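Local coordinates for protein anti-sigma-D factor RsdA (Mycobacterium tuberculosis, PDB 3VEP) that probably binds the extracytoplasmic function sigma factor SigD through this cytoplasmic N-terminal piece and holds it inactive until regulated proteolysis releases it, at residues A28-V33 with W50-R55. Residues are numbered along the deposited sequence; the frame is centred on the assembly and turned at random.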
ATOM      1  N   ALA A  28       5.927   0.099   6.361  1.00 34.02           N
ATOM      2  CA  ALA A  28       5.325   0.499   7.621  1.00 34.73           C
ATOM      3  C   ALA A  28       6.384   0.952   8.625  1.00 36.81           C
ATOM      4  O   ALA A  28       6.136   1.831   9.441  1.00 37.31           O
ATOM      5  CB  ALA A  28       4.516  -0.631   8.206  1.00 28.90           C
ATOM      6  N   GLU A  29       7.547   0.328   8.564  1.00 32.50           N
ATOM      7  CA  GLU A  29       8.665   0.645   9.434  1.00 40.53           C
ATOM      8  C   GLU A  29       9.528   1.737   8.832  1.00 37.30           C
ATOM      9  O   GLU A  29      10.609   2.019   9.326  1.00 28.39           O
ATOM     10  CB  GLU A  29       9.547  -0.575   9.604  1.00 39.11           C
ATOM     11  CG  GLU A  29       8.969  -1.679  10.409  1.00 45.84           C
ATOM     12  CD  GLU A  29       9.881  -2.882  10.404  1.00 60.60           C
ATOM     13  OE1 GLU A  29      10.511  -3.137   9.344  1.00 65.10           O
ATOM     14  OE2 GLU A  29       9.975  -3.554  11.458  1.00 70.20           O
ATOM     15  N   ARG A  30       9.053   2.310   7.741  1.00 32.85           N
ATOM     16  CA  ARG A  30       9.805   3.329   7.030  1.00 43.16           C
ATOM     17  C   ARG A  30      11.206   2.867   6.544  1.00 36.12           C
ATOM     18  O   ARG A  30      12.107   3.652   6.366  1.00 47.11           O
ATOM     19  CB  ARG A  30       9.841   4.616   7.857  1.00 29.10           C
ATOM     20  CG  ARG A  30       8.449   5.140   8.275  1.00 35.23           C
ATOM     21  CD  ARG A  30       8.427   6.676   8.463  1.00 30.57           C
ATOM     22  NE  ARG A  30       9.796   7.128   8.574  1.00 34.00           N
ATOM     23  CZ  ARG A  30      10.414   7.959   7.758  1.00 36.27           C
ATOM     24  NH1 ARG A  30       9.784   8.541   6.750  1.00 38.03           N
ATOM     25  NH2 ARG A  30      11.677   8.230   7.997  1.00 41.15           N
ATOM     26  N   GLU A  31      11.361   1.577   6.301  1.00 38.95           N
ATOM     27  CA  GLU A  31      12.594   1.010   5.753  1.00 37.75           C
ATOM     28  C   GLU A  31      12.706   1.252   4.242  1.00 48.95           C
ATOM     29  O   GLU A  31      11.833   0.834   3.482  1.00 52.95           O
ATOM     30  CB  GLU A  31      12.579  -0.493   5.985  1.00 37.76           C
ATOM     31  CG  GLU A  31      13.867  -1.207   5.676  1.00 47.62           C
ATOM     32  CD  GLU A  31      13.738  -2.719   5.825  1.00 68.23           C
ATOM     33  OE1 GLU A  31      13.296  -3.172   6.906  1.00 70.01           O
ATOM     34  OE2 GLU A  31      14.061  -3.460   4.859  1.00 67.43           O
ATOM     35  N   GLU A  32      13.772   1.921   3.808  1.00 47.64           N
ATOM     36  CA  GLU A  32      14.006   2.190   2.388  1.00 59.07           C
ATOM     37  C   GLU A  32      14.480   0.929   1.671  1.00 59.60           C
ATOM     38  O   GLU A  32      15.547   0.389   1.992  1.00 57.03           O
ATOM     39  CB  GLU A  32      15.058   3.294   2.208  1.00 72.16           C
ATOM     40  CG  GLU A  32      14.755   4.627   2.922  1.00 73.25           C
ATOM     41  CD  GLU A  32      13.541   5.366   2.346  1.00 81.42           C
ATOM     42  OE1 GLU A  32      13.575   5.727   1.146  1.00 74.37           O
ATOM     43  OE2 GLU A  32      12.563   5.590   3.103  1.00 79.27           O
ATOM     44  N   VAL A  33      13.694   0.462   0.703  1.00 55.35           N
ATOM     45  CA  VAL A  33      14.064  -0.714  -0.076  1.00 53.60           C
ATOM     46  C   VAL A  33      14.417  -0.347  -1.523  1.00 60.49           C
ATOM     47  O   VAL A  33      13.823   0.562  -2.134  1.00 61.10           O
ATOM     48  CB  VAL A  33      12.958  -1.777  -0.054  1.00 54.29           C
ATOM     49  CG1 VAL A  33      13.338  -2.994  -0.925  1.00 53.61           C
ATOM     50  CG2 VAL A  33      12.678  -2.190   1.371  1.00 49.48           C
ATOM     51  N   TRP A  50       3.299   9.328   1.117  1.00 38.66           N
ATOM     52  CA  TRP A  50       1.889   9.370   1.458  1.00 39.74           C
ATOM     53  C   TRP A  50       1.678   8.927   2.896  1.00 39.32           C
ATOM     54  O   TRP A  50       0.924   9.538   3.637  1.00 40.26           O
ATOM     55  CB  TRP A  50       1.151   8.480   0.466  1.00 43.96           C
ATOM     56  CG  TRP A  50      -0.237   8.102   0.810  1.00 43.10           C
ATOM     57  CD1 TRP A  50      -1.362   8.875   0.683  1.00 42.73           C
ATOM     58  CD2 TRP A  50      -0.678   6.819   1.271  1.00 40.95           C
ATOM     59  NE1 TRP A  50      -2.473   8.149   1.054  1.00 39.57           N
ATOM     60  CE2 TRP A  50      -2.081   6.889   1.429  1.00 40.78           C
ATOM     61  CE3 TRP A  50      -0.020   5.624   1.585  1.00 37.15           C
ATOM     62  CZ2 TRP A  50      -2.838   5.809   1.886  1.00 38.27           C
ATOM     63  CZ3 TRP A  50      -0.775   4.548   2.035  1.00 36.59           C
ATOM     64  CH2 TRP A  50      -2.168   4.646   2.178  1.00 35.35           C
ATOM     65  N   ARG A  51       2.367   7.855   3.264  1.00 34.85           N
ATOM     66  CA  ARG A  51       2.490   7.373   4.628  1.00 31.60           C
ATOM     67  C   ARG A  51       2.916   8.527   5.529  1.00 40.12           C
ATOM     68  O   ARG A  51       2.279   8.803   6.545  1.00 38.97           O
ATOM     69  CB  ARG A  51       3.562   6.258   4.675  1.00 33.65           C
ATOM     70  CG  ARG A  51       3.894   5.667   6.064  1.00 29.57           C
ATOM     71  CD  ARG A  51       5.308   5.055   6.121  1.00 35.48           C
ATOM     72  NE  ARG A  51       6.332   5.967   5.621  1.00 28.79           N
ATOM     73  CZ  ARG A  51       7.357   5.627   4.848  1.00 34.91           C
ATOM     74  NH1 ARG A  51       7.546   4.375   4.448  1.00 33.62           N
ATOM     75  NH2 ARG A  51       8.200   6.564   4.448  1.00 39.50           N
ATOM     76  N   ASP A  52       3.995   9.202   5.152  1.00 33.77           N
ATOM     77  CA  ASP A  52       4.494  10.323   5.940  1.00 34.18           C
ATOM     78  C   ASP A  52       3.446  11.435   6.133  1.00 47.57           C
ATOM     79  O   ASP A  52       3.089  11.764   7.284  1.00 49.32           O
ATOM     80  CB  ASP A  52       5.846  10.833   5.404  1.00 28.90           C
ATOM     81  CG  ASP A  52       7.008   9.848   5.690  1.00 41.84           C
ATOM     82  OD1 ASP A  52       6.797   8.794   6.328  1.00 39.56           O
ATOM     83  OD2 ASP A  52       8.157  10.120   5.307  1.00 43.36           O
ATOM     84  N   ASP A  53       2.926  11.977   5.025  1.00 44.60           N
ATOM     85  CA  ASP A  53       1.958  13.080   5.078  1.00 42.14           C
ATOM     86  C   ASP A  53       0.789  12.749   5.983  1.00 44.07           C
ATOM     87  O   ASP A  53       0.351  13.573   6.770  1.00 52.65           O
ATOM     88  CB  ASP A  53       1.401  13.414   3.689  1.00 46.47           C
ATOM     89  CG  ASP A  53       2.481  13.824   2.695  1.00 65.06           C
ATOM     90  OD1 ASP A  53       3.625  14.125   3.129  1.00 61.85           O
ATOM     91  OD2 ASP A  53       2.168  13.851   1.473  1.00 64.17           O
ATOM     92  N   LEU A  54       0.278  11.537   5.850  1.00 38.54           N
ATOM     93  CA  LEU A  54      -0.909  11.112   6.558  1.00 40.09           C
ATOM     94  C   LEU A  54      -0.647  10.826   8.028  1.00 47.60           C
ATOM     95  O   LEU A  54      -1.581  10.801   8.834  1.00 45.13           O
ATOM     96  CB  LEU A  54      -1.495   9.857   5.912  1.00 42.74           C
ATOM     97  CG  LEU A  54      -2.337   9.958   4.637  1.00 48.53           C
ATOM     98  CD1 LEU A  54      -3.052   8.615   4.405  1.00 38.54           C
ATOM     99  CD2 LEU A  54      -3.349  11.077   4.745  1.00 36.00           C
ATOM    100  N   ARG A  55       0.610  10.567   8.371  1.00 44.19           N
ATOM    101  CA  ARG A  55       0.968  10.348   9.761  1.00 47.75           C
ATOM    102  C   ARG A  55       1.160  11.721  10.376  1.00 56.32           C
ATOM    103  O   ARG A  55       0.960  11.947  11.573  1.00 54.57           O
ATOM    104  CB  ARG A  55       2.266   9.531   9.859  1.00 40.75           C
ATOM    105  CG  ARG A  55       2.065   8.023  10.019  1.00 38.68           C
ATOM    106  CD  ARG A  55       3.395   7.313   9.834  1.00 38.49           C
ATOM    107  NE  ARG A  55       3.262   5.877   9.583  1.00 35.74           N
ATOM    108  CZ  ARG A  55       4.265   4.998   9.698  1.00 33.75           C
ATOM    109  NH1 ARG A  55       5.477   5.393  10.066  1.00 33.53           N
ATOM    110  NH2 ARG A  55       4.057   3.720   9.453  1.00 30.80           N
TER
HETATM  111  O   HOH W   1       7.737   4.173  11.346  1.00 36.25           O
HETATM  112  O   HOH W   2       9.677   3.184   3.075  1.00 32.80           O
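R30 reaches from the loop onto R51, D52 and R55 of helix 38-55. Its CB sits near the guanidinium carbon CZ of R51. R30 CG lies over one face of the R51 guanidinium, 3.5 Å above its plane and offset toward the rim, and is also 3.5 Å from R55 NH1. CD passes beside both R55 NH1 and D52 OD1. A bend at chi3 (-17°) then turns the group toward D52: R30 NH1 donates to the syn lone pair of D52 OD1 at 3.0 Å and makes its salt-bridge approach to D52 OD2 at 2.7 Å.

R51 NE and NH2 both donate to D52 OD1 from above the carboxylate plane, NE at 3.0 Å, so this oxygen accepts from three nitrogens of two arginines. R30 NH1 and R51 NH2, both donors, lie 3.4 Å apart without a hydrogen bond, their guanidinium planes 78° apart; the carboxylate they share probably offsets this closeness. R51 NH1 hydrogen-bonds L27 O and, through a water, reaches E31 O. Beside this network, R55 NH2 meets A28 O in the carbonyl plane at 2.8 Å, nearly straight at 172°.

A28 O and L27 O are carbonyls at the C-terminal end of helix 13-28, where R30, with positive phi, is the C-prime residue of a Schellman motif. The contact thus ties that helix end and the following loop to the last turns of helix 38-55, while R55 NE hydrogen-bonds the backbone of the other protein's chain, against which A28 and R51 also pack.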